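Local structure of globin III, extracellular (Lumbricus terrestris, 1X9F) at residues C[35-38]-C[39-43]; C[56-59]-C[60-63]; C[129-133]-C[134-138]; C[65-68]-C[69-72]. The protein probably binds and transports oxygen at its haem as a globin subunit of the giant extracellular haemoglobin (erythrocruorin) of the earthworm, captured here with carbon monoxide. All blocks are in the same frame, centred on the assembly; numbering follows the deposited sequence.

Contact 1 of 4, residues C[35-38]-C[39-43]; sequences FGRL and LLTKL. With CMO (carbon monoxide), chain S.
Leu-39 lies across the Phe-35 ring one turn further along helix 28-46, and its atoms can be followed outward in order. CB starts beside the backbone, between the carbonyl oxygens of Phe-35 and Gly-36. With CG beside the backbone N (chi1 -60°), the branch point stays on the side where Leu-39 N donates to Phe-35 O, which explains the 3.2 Å from Leu-39 CG to Phe-35 O. At the tip, CD1 meets the ring from over one face, off-centre toward the rim. Leu-39 CD1 stands 3.8 Å from Phe-35 CE2 and 4.0 Å from the ring centroid, only 19° off the normal, so a CH-pi contact is met. The second methyl, CD2, reaches Phe-35 CZ at 4.0 Å. Beyond the ring, Leu-39 packs on Phe-116, Ile-119 and Leu-120 of helix 110-127.

On another side of the same turns, Arg-37 and Thr-41 run side by side and share a water. Arg-37 NE donates to it at 2.9 Å in the guanidinium plane, and Thr-41 OG1 lies 3.1 Å from the same water. The main-chain bonds Leu-39 N to Phe-35 O (166° at the hydrogen) and Leu-40 N to Gly-36 O fix the spacing of these side chains.

Leu-40 points elsewhere: both its methyls, CD1 and CD2, rest against carbon monoxide, 3.4 Å from its O atom. A helix with one leucine in the core and the next over the bound gas is the B helix of the globin fold, forming part of the distal haem pocket.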
loop_
_atom_site.group_PDB
_atom_site.type_symbol
_atom_site.label_atom_id
_atom_site.label_comp_id
_atom_site.label_asym_id
_atom_site.label_seq_id
_atom_site.Cartn_x
_atom_site.Cartn_y
_atom_site.Cartn_z
ATOM N N PHE C 35 23.233 -5.447 27.703
ATOM C CA PHE C 35 23.953 -4.555 26.808
ATOM C C PHE C 35 25.169 -3.926 27.492
ATOM O O PHE C 35 26.276 -3.967 26.953
ATOM C CB PHE C 35 23.007 -3.490 26.243
ATOM C CG PHE C 35 23.570 -2.736 25.072
ATOM C CD1 PHE C 35 24.194 -3.407 24.024
ATOM C CD2 PHE C 35 23.456 -1.350 25.009
ATOM C CE1 PHE C 35 24.713 -2.710 22.937
ATOM C CE2 PHE C 35 23.967 -0.642 23.923
ATOM C CZ PHE C 35 24.597 -1.323 22.887
ATOM N N GLY C 36 24.955 -3.374 28.685
ATOM C CA GLY C 36 26.018 -2.752 29.475
ATOM C C GLY C 36 27.134 -3.713 29.834
ATOM O O GLY C 36 28.315 -3.371 29.719
ATOM N N ARG C 37 26.757 -4.911 30.270
ATOM C CA ARG C 37 27.723 -5.976 30.519
ATOM C C ARG C 37 28.556 -6.242 29.259
ATOM O O ARG C 37 29.787 -6.256 29.319
ATOM C CB ARG C 37 27.004 -7.238 31.002
ATOM C CG ARG C 37 27.903 -8.303 31.612
ATOM C CD ARG C 37 28.255 -9.410 30.625
ATOM N NE ARG C 37 28.160 -10.739 31.224
ATOM C CZ ARG C 37 27.075 -11.210 31.833
ATOM N NH1 ARG C 37 25.976 -10.455 31.959
ATOM N NH2 ARG C 37 27.083 -12.439 32.333
ATOM N N LEU C 38 27.882 -6.420 28.124
ATOM C CA LEU C 38 28.565 -6.646 26.857
ATOM C C LEU C 38 29.576 -5.531 26.565
ATOM O O LEU C 38 30.744 -5.812 26.284
ATOM C CB LEU C 38 27.553 -6.763 25.717
ATOM C CG LEU C 38 28.177 -6.778 24.319
ATOM C CD1 LEU C 38 28.125 -8.174 23.719
ATOM C CD2 LEU C 38 27.470 -5.776 23.422
ATOM N N LEU C 39 29.125 -4.279 26.652
ATOM C CA LEU C 39 29.990 -3.123 26.386
ATOM C C LEU C 39 31.243 -3.079 27.257
ATOM O O LEU C 39 32.355 -2.987 26.736
ATOM C CB LEU C 39 29.210 -1.808 26.514
ATOM C CG LEU C 39 28.010 -1.616 25.581
ATOM C CD1 LEU C 39 27.174 -0.421 26.022
ATOM C CD2 LEU C 39 28.429 -1.484 24.116
ATOM N N LEU C 40 31.071 -3.141 28.573
ATOM C CA LEU C 40 32.213 -3.042 29.476
ATOM C C LEU C 40 33.126 -4.256 29.354
ATOM O O LEU C 40 34.356 -4.121 29.356
ATOM C CB LEU C 40 31.743 -2.849 30.915
ATOM C CG LEU C 40 30.992 -1.539 31.164
ATOM C CD1 LEU C 40 30.449 -1.515 32.584
ATOM C CD2 LEU C 40 31.893 -0.324 30.920
ATOM N N THR C 41 32.523 -5.434 29.234
ATOM C CA THR C 41 33.279 -6.666 29.013
ATOM C C THR C 41 34.205 -6.550 27.799
ATOM O O THR C 41 35.387 -6.903 27.878
ATOM C CB THR C 41 32.309 -7.861 28.879
ATOM O OG1 THR C 41 32.093 -8.435 30.174
ATOM C CG2 THR C 41 32.930 -9.016 28.084
ATOM N N LYS C 42 33.661 -6.047 26.691
ATOM C CA LYS C 42 34.423 -5.825 25.466
ATOM C C LYS C 42 35.505 -4.772 25.704
ATOM O O LYS C 42 36.628 -4.903 25.206
ATOM C CB LYS C 42 33.484 -5.407 24.325
ATOM C CG LYS C 42 34.142 -5.202 22.952
ATOM C CD LYS C 42 34.411 -6.513 22.209
ATOM C CE LYS C 42 34.911 -6.256 20.782
ATOM N NZ LYS C 42 36.191 -5.466 20.742
ATOM N N LEU C 43 35.165 -3.743 26.479
ATOM C CA LEU C 43 36.131 -2.711 26.830
ATOM C C LEU C 43 37.325 -3.306 27.568
ATOM O O LEU C 43 38.470 -3.021 27.212
ATOM C CB LEU C 43 35.486 -1.592 27.654
ATOM C CG LEU C 43 36.419 -0.454 28.097
ATOM C CD1 LEU C 43 36.877 0.406 26.905
ATOM C CD2 LEU C 43 35.722 0.423 29.124
HETATM C C CMO S . 30.828 2.926 33.796
HETATM O O CMO S . 30.717 1.839 33.255
HETATM O O HOH W 1 30.828 -11.260 30.100
#

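Contact 2 of 4, residues C[56-59]-C[60-63]; sequences RVDI and EHAE. With HEM (protoporphyrin IX containing Fe), chain R.
Asp-58 and His-61 close a single turn of 3-10 type in the loop joining helix 50-53 to helix 65-83 of the globin fold. The evidence is the i to i+3 bond from His-61 N to Asp-58 O, 2.9 Å long. Along 60-63, Glu-60 comes first; its extended chain places OE2 4.0 Å from Asp-58 OD1, a pair of like charges. His-61 follows. Its CG stands beside the backbone N (chi1 -55°), which swings the ring back over the turn, and ND1 donates to Asp-58 OD1 at 2.7 Å. The bond is bent, 148° at the hydrogen, and comes from the syn side but tilted out of the carboxylate plane, which itself stands 42° from the ring. Two carboxylates nearby would probably favour a protonated imidazole. Without the carboxylate, as with an alanine at Asp-58, ND1 would probably lose this acceptor and the His-61 ring be freer to turn. Ala-62 and Glu-63 lead on toward helix 65-83, and both pack against Arg-37 of helix 28-46. At the other end of the loop, Arg-56 brings a guanidinium face to haem propionate oxygen O2D, while Val-57 CG1 lies 3.4 Å from the same O2D.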
loop_
_atom_site.group_PDB
_atom_site.type_symbol
_atom_site.label_atom_id
_atom_site.label_comp_id
_atom_site.label_asym_id
_atom_site.label_seq_id
_atom_site.Cartn_x
_atom_site.Cartn_y
_atom_site.Cartn_z
ATOM N N ARG C 56 36.062 -2.977 42.185
ATOM C CA ARG C 56 35.099 -2.563 43.198
ATOM C C ARG C 56 33.677 -3.023 42.846
ATOM O O ARG C 56 32.849 -3.225 43.737
ATOM C CB ARG C 56 35.158 -1.030 43.377
ATOM C CG ARG C 56 34.730 -0.487 44.748
ATOM C CD ARG C 56 33.215 -0.411 44.985
ATOM N NE ARG C 56 32.551 0.723 44.330
ATOM C CZ ARG C 56 31.230 0.820 44.143
ATOM N NH1 ARG C 56 30.420 -0.155 44.539
ATOM N NH2 ARG C 56 30.717 1.890 43.549
ATOM N N VAL C 57 33.401 -3.206 41.553
ATOM C CA VAL C 57 32.060 -3.639 41.141
ATOM C C VAL C 57 31.982 -5.097 40.693
ATOM O O VAL C 57 30.950 -5.537 40.178
ATOM C CB VAL C 57 31.423 -2.706 40.072
ATOM C CG1 VAL C 57 31.028 -1.372 40.694
ATOM C CG2 VAL C 57 32.346 -2.512 38.869
ATOM N N ASP C 58 33.074 -5.832 40.898
ATOM C CA ASP C 58 33.112 -7.278 40.684
ATOM C C ASP C 58 32.905 -7.670 39.214
ATOM O O ASP C 58 32.134 -8.585 38.900
ATOM C CB ASP C 58 32.089 -7.969 41.604
ATOM C CG ASP C 58 32.334 -9.457 41.753
ATOM O OD1 ASP C 58 33.501 -9.894 41.641
ATOM O OD2 ASP C 58 31.413 -10.267 41.996
ATOM N N ILE C 59 33.599 -6.974 38.315
ATOM C CA ILE C 59 33.581 -7.337 36.901
ATOM C C ILE C 59 34.038 -8.783 36.742
ATOM O O ILE C 59 33.674 -9.458 35.775
ATOM C CB ILE C 59 34.449 -6.370 36.054
ATOM C CG1 ILE C 59 34.223 -6.619 34.557
ATOM C CG2 ILE C 59 35.939 -6.491 36.413
ATOM C CD1 ILE C 59 34.729 -5.505 33.655
ATOM N N GLU C 60 34.823 -9.248 37.715
ATOM C CA GLU C 60 35.302 -10.625 37.768
ATOM C C GLU C 60 34.136 -11.592 37.625
ATOM O O GLU C 60 34.271 -12.656 37.023
ATOM C CB GLU C 60 36.034 -10.876 39.084
ATOM C CG GLU C 60 36.815 -12.180 39.144
ATOM C CD GLU C 60 37.463 -12.413 40.496
ATOM O OE1 GLU C 60 38.329 -13.309 40.588
ATOM O OE2 GLU C 60 37.113 -11.706 41.469
ATOM N N HIS C 61 32.992 -11.205 38.176
ATOM C CA HIS C 61 31.783 -11.989 38.061
ATOM C C HIS C 61 30.745 -11.170 37.303
ATOM O O HIS C 61 29.743 -10.728 37.876
ATOM C CB HIS C 61 31.291 -12.384 39.451
ATOM C CG HIS C 61 32.323 -13.095 40.270
ATOM N ND1 HIS C 61 33.377 -12.443 40.872
ATOM C CD2 HIS C 61 32.467 -14.405 40.578
ATOM C CE1 HIS C 61 34.125 -13.319 41.519
ATOM N NE2 HIS C 61 33.595 -14.517 41.355
ATOM N N ALA C 62 31.001 -10.976 36.010
ATOM C CA ALA C 62 30.150 -10.163 35.134
ATOM C C ALA C 62 28.643 -10.363 35.323
ATOM O O ALA C 62 27.873 -9.405 35.216
ATOM C CB ALA C 62 30.536 -10.387 33.677
ATOM N N GLU C 63 28.230 -11.595 35.597
ATOM C CA GLU C 63 26.814 -11.914 35.755
ATOM C C GLU C 63 26.316 -11.638 37.171
ATOM O O GLU C 63 25.114 -11.709 37.432
ATOM C CB GLU C 63 26.539 -13.375 35.355
ATOM C CG GLU C 63 27.161 -14.451 36.253
ATOM C CD GLU C 63 28.689 -14.430 36.290
ATOM O OE1 GLU C 63 29.327 -14.338 35.214
ATOM O OE2 GLU C 63 29.256 -14.522 37.401
HETATM C CHA HEM R . 31.156 4.616 37.420
HETATM C CHB HEM R . 28.524 6.507 33.741
HETATM C CHC HEM R . 32.017 5.328 30.543
HETATM C CHD HEM R . 34.795 3.765 34.281
HETATM C C1A HEM R . 30.043 5.215 36.658
HETATM C C2A HEM R . 28.846 5.563 37.281
HETATM C C3A HEM R . 28.020 6.136 36.214
HETATM C C4A HEM R . 28.928 6.022 35.059
HETATM C CMA HEM R . 26.620 6.693 36.271
HETATM C CAA HEM R . 28.469 5.388 38.728
HETATM C CBA HEM R . 28.644 6.701 39.467
HETATM C CGA HEM R . 28.209 6.475 40.890
HETATM O O1A HEM R . 26.990 6.518 41.156
HETATM O O2A HEM R . 29.089 6.249 41.747
HETATM C C1B HEM R . 29.276 6.343 32.501
HETATM C C2B HEM R . 28.721 6.718 31.283
HETATM C C3B HEM R . 29.714 6.347 30.436
HETATM C C4B HEM R . 30.774 5.825 31.145
HETATM C CMB HEM R . 27.383 7.347 30.968
HETATM C CAB HEM R . 29.663 6.557 29.118
HETATM C CBB HEM R . 29.254 6.840 27.848
HETATM C C1C HEM R . 33.128 4.760 31.326
HETATM C C2C HEM R . 34.284 4.301 30.717
HETATM C C3C HEM R . 35.039 3.891 31.785
HETATM C C4C HEM R . 34.301 4.082 32.930
HETATM C CMC HEM R . 34.646 4.294 29.254
HETATM C CAC HEM R . 36.380 3.261 31.696
HETATM C CBC HEM R . 37.616 3.793 32.076
HETATM C C1D HEM R . 34.030 3.859 35.533
HETATM C C2D HEM R . 34.552 3.397 36.739
HETATM C C3D HEM R . 33.557 3.624 37.665
HETATM C C4D HEM R . 32.465 4.223 36.863
HETATM C CMD HEM R . 35.921 2.799 36.971
HETATM C CAD HEM R . 33.571 3.321 39.139
HETATM C CBD HEM R . 33.117 1.878 39.310
HETATM C CGD HEM R . 33.014 1.633 40.788
HETATM O O1D HEM R . 34.015 1.209 41.403
HETATM O O2D HEM R . 31.921 1.881 41.332
HETATM N NA HEM R . 30.145 5.497 35.328
HETATM N NB HEM R . 30.521 5.787 32.479
HETATM N NC HEM R . 33.107 4.651 32.687
HETATM N ND HEM R . 32.768 4.361 35.551
HETATM FE FE HEM R . 31.652 5.106 34.025
#

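Contact 3 of 4, residues C[129-133]-C[134-138]; sequences DDYDA and LAWKS
This is a helix N-cap joined to an aromatic stack: Asp-132 and Tyr-131, in the loop after helix 110-127, engage the first turn of helix 133-148. The cap rests on Asp-132 OD2, which accepts from Ala-135 N at 2.7 Å with 160° at the hydrogen. The donor approaches the anti side of the carboxylate, 19° out of its plane. Because OD2 also forms a salt bridge outside this turn, to a basic side chain of another chain, it serves the helix start and a subunit interface together. The main-chain oxygen of Asp-132 takes the next bond, from Trp-136 N at 3.2 Å, and also lies in the plane of the indole at its edge, 3.2 Å from Trp-136 CD1.

Tyr-131 covers one face of that indole as an offset stack on the five-membered ring, with planes 22° apart and centroids 4.5 Å apart. Its CE1 does the touching, 3.3 Å from Trp-136 CG, while Tyr-131 OH extends past the ring to Trp-136 CB at 3.5 Å. Tyr-131 CG stands anti to the main-chain nitrogen, carrying the ring forward along the chain to the indole five residues on.

No strand is present, and the surroundings are helical. Tyr-131 packs on Ala-121, Leu-124 and Pro-125 of helix 110-127, while Asp-132 and Trp-136 meet Ile-14 and Val-15 of helix 9-20, so the start of helix 133-148 is wedged between these two helices.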
loop_
_atom_site.group_PDB
_atom_site.type_symbol
_atom_site.label_atom_id
_atom_site.label_comp_id
_atom_site.label_asym_id
_atom_site.label_seq_id
_atom_site.Cartn_x
_atom_site.Cartn_y
_atom_site.Cartn_z
ATOM N N ASP C 129 17.558 -1.781 14.793
ATOM C CA ASP C 129 17.512 -1.969 13.340
ATOM C C ASP C 129 17.329 -0.643 12.607
ATOM O O ASP C 129 17.242 -0.604 11.377
ATOM C CB ASP C 129 16.465 -3.011 12.919
ATOM C CG ASP C 129 15.042 -2.616 13.289
ATOM O OD1 ASP C 129 14.801 -1.455 13.697
ATOM O OD2 ASP C 129 14.086 -3.420 13.197
ATOM N N ASP C 130 17.284 0.442 13.374
ATOM C CA ASP C 130 17.267 1.773 12.795
ATOM C C ASP C 130 18.362 2.625 13.434
ATOM O O ASP C 130 18.273 2.976 14.612
ATOM C CB ASP C 130 15.891 2.401 12.998
ATOM C CG ASP C 130 15.676 3.626 12.136
ATOM O OD1 ASP C 130 14.854 4.480 12.530
ATOM O OD2 ASP C 130 16.275 3.830 11.056
ATOM N N TYR C 131 19.398 2.950 12.667
ATOM C CA TYR C 131 20.581 3.571 13.248
ATOM C C TYR C 131 21.247 4.520 12.280
ATOM O O TYR C 131 21.876 4.083 11.322
ATOM C CB TYR C 131 21.580 2.482 13.674
ATOM C CG TYR C 131 22.873 2.978 14.304
ATOM C CD1 TYR C 131 22.910 3.363 15.644
ATOM C CD2 TYR C 131 24.065 3.030 13.571
ATOM C CE1 TYR C 131 24.090 3.803 16.238
ATOM C CE2 TYR C 131 25.255 3.472 14.162
ATOM C CZ TYR C 131 25.252 3.857 15.496
ATOM O OH TYR C 131 26.401 4.298 16.113
ATOM N N ASP C 132 21.112 5.819 12.523
ATOM C CA ASP C 132 21.855 6.799 11.743
ATOM C C ASP C 132 23.255 6.880 12.313
ATOM O O ASP C 132 23.456 7.433 13.400
ATOM C CB ASP C 132 21.191 8.173 11.800
ATOM C CG ASP C 132 21.835 9.164 10.844
ATOM O OD1 ASP C 132 21.222 9.434 9.786
ATOM O OD2 ASP C 132 22.950 9.707 11.043
ATOM N N ALA C 133 24.226 6.333 11.589
ATOM C CA ALA C 133 25.592 6.294 12.099
ATOM C C ALA C 133 26.177 7.679 12.332
ATOM O O ALA C 133 26.911 7.878 13.297
ATOM C CB ALA C 133 26.505 5.468 11.194
ATOM N N LEU C 134 25.843 8.630 11.462
ATOM C CA LEU C 134 26.408 9.977 11.551
ATOM C C LEU C 134 25.900 10.746 12.764
ATOM O O LEU C 134 26.684 11.382 13.469
ATOM C CB LEU C 134 26.165 10.768 10.258
ATOM C CG LEU C 134 26.888 10.234 9.015
ATOM C CD1 LEU C 134 26.560 11.055 7.788
ATOM C CD2 LEU C 134 28.402 10.163 9.206
ATOM N N ALA C 135 24.593 10.669 13.008
ATOM C CA ALA C 135 23.971 11.347 14.142
ATOM C C ALA C 135 24.452 10.792 15.485
ATOM O O ALA C 135 24.748 11.556 16.407
ATOM C CB ALA C 135 22.458 11.264 14.040
ATOM N N TRP C 136 24.530 9.467 15.590
ATOM C CA TRP C 136 25.001 8.839 16.814
ATOM C C TRP C 136 26.457 9.173 17.048
ATOM O O TRP C 136 26.829 9.537 18.159
ATOM C CB TRP C 136 24.800 7.330 16.770
ATOM C CG TRP C 136 23.436 6.938 17.184
ATOM C CD1 TRP C 136 22.355 6.777 16.377
ATOM C CD2 TRP C 136 22.986 6.672 18.516
ATOM N NE1 TRP C 136 21.258 6.417 17.120
ATOM C CE2 TRP C 136 21.617 6.348 18.438
ATOM C CE3 TRP C 136 23.601 6.673 19.772
ATOM C CZ2 TRP C 136 20.857 6.025 19.559
ATOM C CZ3 TRP C 136 22.847 6.352 20.884
ATOM C CH2 TRP C 136 21.490 6.032 20.770
ATOM N N LYS C 137 27.272 9.071 16.000
ATOM C CA LYS C 137 28.698 9.376 16.106
ATOM C C LYS C 137 28.967 10.753 16.724
ATOM O O LYS C 137 29.722 10.862 17.694
ATOM C CB LYS C 137 29.397 9.251 14.750
ATOM C CG LYS C 137 30.906 9.379 14.845
ATOM C CD LYS C 137 31.582 9.305 13.485
ATOM C CE LYS C 137 33.078 9.572 13.614
ATOM N NZ LYS C 137 33.731 8.741 14.684
ATOM N N SER C 138 28.341 11.787 16.171
ATOM C CA SER C 138 28.546 13.144 16.666
ATOM C C SER C 138 27.963 13.385 18.061
ATOM O O SER C 138 28.589 14.061 18.879
ATOM C CB SER C 138 28.016 14.174 15.666
ATOM O OG SER C 138 26.609 14.072 15.543
#

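Contact 4 of 4, residues C[65-68]-C[69-72]; sequences PKFS and AHAL. With CMO (carbon monoxide), chain S; HEM (protoporphyrin IX containing Fe), chain R.
Phe-67 and His-70 project from the same side of helix 65-83, their rings nearly parallel (28° between planes) but slid apart, with centroids 5.8 Å from each other. Overlap is therefore slight, and Phe-67 CE1 meets His-70 CD2 at 3.9 Å. In each residue CG is anti to the main-chain nitrogen, which sends both rings out on this side of the helix; Phe-67 stops among Val-57, Ile-59 and Leu-40, while His-70 goes on to the haem. The His-70 NE2 lies 3.1 Å from the O atom of carbon monoxide, a weak hydrogen bond with only 123° at the hydrogen, and its CE1 is 3.8 Å from haem CBD. This is the arrangement of the distal histidine on the E helix of globins. Replacing His-70 by a glycine would probably leave the ligand oxygen without this N-H and open a gap beside the Phe-67 ring. Beneath, His-70 N bonds to Lys-66 O (3.2 Å). Phe-54 meets the imidazole with planes at about 60°, and Leu-40 of helix 28-46 packs on it. Through Ser-68 and Leu-72 this part of helix 65-83 lies against both Ile-33 of helix 28-46 and the neighbouring Globin II subunit.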
loop_
_atom_site.group_PDB
_atom_site.type_symbol
_atom_site.label_atom_id
_atom_site.label_comp_id
_atom_site.label_asym_id
_atom_site.label_seq_id
_atom_site.Cartn_x
_atom_site.Cartn_y
_atom_site.Cartn_z
ATOM N N PRO C 65 25.381 -9.880 40.924
ATOM C CA PRO C 65 24.521 -8.742 41.275
ATOM C C PRO C 65 25.276 -7.412 41.352
ATOM O O PRO C 65 24.727 -6.376 40.975
ATOM C CB PRO C 65 23.946 -9.132 42.645
ATOM C CG PRO C 65 24.875 -10.170 43.179
ATOM C CD PRO C 65 25.410 -10.903 41.987
ATOM N N LYS C 66 26.522 -7.447 41.820
ATOM C CA LYS C 66 27.376 -6.261 41.887
ATOM C C LYS C 66 27.562 -5.612 40.520
ATOM O O LYS C 66 27.206 -4.444 40.323
ATOM C CB LYS C 66 28.746 -6.628 42.467
ATOM C CG LYS C 66 28.846 -6.548 43.986
ATOM C CD LYS C 66 29.491 -5.233 44.424
ATOM C CE LYS C 66 29.475 -5.051 45.941
ATOM N NZ LYS C 66 30.134 -6.188 46.683
ATOM N N PHE C 67 28.120 -6.379 39.585
ATOM C CA PHE C 67 28.401 -5.860 38.253
ATOM C C PHE C 67 27.114 -5.482 37.527
ATOM O O PHE C 67 27.065 -4.469 36.823
ATOM C CB PHE C 67 29.249 -6.832 37.424
ATOM C CG PHE C 67 29.906 -6.181 36.242
ATOM C CD1 PHE C 67 30.793 -5.118 36.424
ATOM C CD2 PHE C 67 29.621 -6.600 34.946
ATOM C CE1 PHE C 67 31.396 -4.490 35.336
ATOM C CE2 PHE C 67 30.222 -5.982 33.852
ATOM C CZ PHE C 67 31.111 -4.924 34.047
ATOM N N SER C 68 26.075 -6.291 37.726
ATOM C CA SER C 68 24.756 -6.018 37.169
ATOM C C SER C 68 24.246 -4.630 37.540
ATOM O O SER C 68 23.852 -3.865 36.657
ATOM C CB SER C 68 23.746 -7.083 37.601
ATOM O OG SER C 68 23.936 -8.285 36.877
ATOM N N ALA C 69 24.251 -4.308 38.835
ATOM C CA ALA C 69 23.823 -2.986 39.302
ATOM C C ALA C 69 24.631 -1.890 38.621
ATOM O O ALA C 69 24.082 -0.880 38.163
ATOM C CB ALA C 69 23.948 -2.880 40.816
ATOM N N HIS C 70 25.934 -2.107 38.538
ATOM C CA HIS C 70 26.800 -1.148 37.908
ATOM C C HIS C 70 26.437 -0.931 36.436
ATOM O O HIS C 70 26.438 0.199 35.947
ATOM C CB HIS C 70 28.228 -1.624 38.028
ATOM C CG HIS C 70 29.190 -0.789 37.263
ATOM N ND1 HIS C 70 29.603 0.450 37.701
ATOM C CD2 HIS C 70 29.816 -1.008 36.085
ATOM C CE1 HIS C 70 30.452 0.954 36.827
ATOM N NE2 HIS C 70 30.597 0.090 35.837
ATOM N N ALA C 71 26.139 -2.019 35.734
ATOM C CA ALA C 71 25.798 -1.937 34.323
ATOM C C ALA C 71 24.520 -1.127 34.136
ATOM O O ALA C 71 24.419 -0.337 33.196
ATOM C CB ALA C 71 25.657 -3.321 33.731
ATOM N N LEU C 72 23.553 -1.319 35.035
ATOM C CA LEU C 72 22.349 -0.489 35.067
ATOM C C LEU C 72 22.726 0.966 35.279
ATOM O O LEU C 72 22.143 1.867 34.673
ATOM C CB LEU C 72 21.410 -0.933 36.193
ATOM C CG LEU C 72 20.640 -2.231 35.965
ATOM C CD1 LEU C 72 19.999 -2.697 37.254
ATOM C CD2 LEU C 72 19.580 -2.053 34.880
HETATM C C CMO S . 30.828 2.926 33.796
HETATM O O CMO S . 30.717 1.839 33.255
HETATM C CHA HEM R . 31.156 4.616 37.420
HETATM C CHB HEM R . 28.524 6.507 33.741
HETATM C CHC HEM R . 32.017 5.328 30.543
HETATM C CHD HEM R . 34.795 3.765 34.281
HETATM C C1A HEM R . 30.043 5.215 36.658
HETATM C C2A HEM R . 28.846 5.563 37.281
HETATM C C3A HEM R . 28.020 6.136 36.214
HETATM C C4A HEM R . 28.928 6.022 35.059
HETATM C CMA HEM R . 26.620 6.693 36.271
HETATM C CAA HEM R . 28.469 5.388 38.728
HETATM C CBA HEM R . 28.644 6.701 39.467
HETATM C CGA HEM R . 28.209 6.475 40.890
HETATM O O1A HEM R . 26.990 6.518 41.156
HETATM O O2A HEM R . 29.089 6.249 41.747
HETATM C C1B HEM R . 29.276 6.343 32.501
HETATM C C2B HEM R . 28.721 6.718 31.283
HETATM C C3B HEM R . 29.714 6.347 30.436
HETATM C C4B HEM R . 30.774 5.825 31.145
HETATM C CMB HEM R . 27.383 7.347 30.968
HETATM C CAB HEM R . 29.663 6.557 29.118
HETATM C CBB HEM R . 29.254 6.840 27.848
HETATM C C1C HEM R . 33.128 4.760 31.326
HETATM C C2C HEM R . 34.284 4.301 30.717
HETATM C C3C HEM R . 35.039 3.891 31.785
HETATM C C4C HEM R . 34.301 4.082 32.930
HETATM C CMC HEM R . 34.646 4.294 29.254
HETATM C CAC HEM R . 36.380 3.261 31.696
HETATM C CBC HEM R . 37.616 3.793 32.076
HETATM C C1D HEM R . 34.030 3.859 35.533
HETATM C C2D HEM R . 34.552 3.397 36.739
HETATM C C3D HEM R . 33.557 3.624 37.665
HETATM C C4D HEM R . 32.465 4.223 36.863
HETATM C CMD HEM R . 35.921 2.799 36.971
HETATM C CAD HEM R . 33.571 3.321 39.139
HETATM C CBD HEM R . 33.117 1.878 39.310
HETATM C CGD HEM R . 33.014 1.633 40.788
HETATM O O1D HEM R . 34.015 1.209 41.403
HETATM O O2D HEM R . 31.921 1.881 41.332
HETATM N NA HEM R . 30.145 5.497 35.328
HETATM N NB HEM R . 30.521 5.787 32.479
HETATM N NC HEM R . 33.107 4.651 32.687
HETATM N ND HEM R . 32.768 4.361 35.551
HETATM FE FE HEM R . 31.652 5.106 34.025
#

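How the contacts relate
Along the chain the order is contact 1, contact 2, contact 4, contact 3. The first three gather at the distal side of the haem, with centres 11 Å apart (1 and 2, 1 and 4) or 8 Å apart (2 and 4). Phe-67 is one junction, its CZ meeting Leu-40 CD1 at 3.8 Å and Ile-59 CG1 at 3.6 Å; Arg-37 joins contacts 1 and 2. Helices 28-46 and 65-83 supply Leu-40 and His-70 to the gas site, while the loop 56-63 backs Phe-67 and reaches the haem propionate. Contact 3, at the start of helix 133-148, has its centre 30 Å from that of contact 2, across the chain's centre, in the helical framework rather than the pocket.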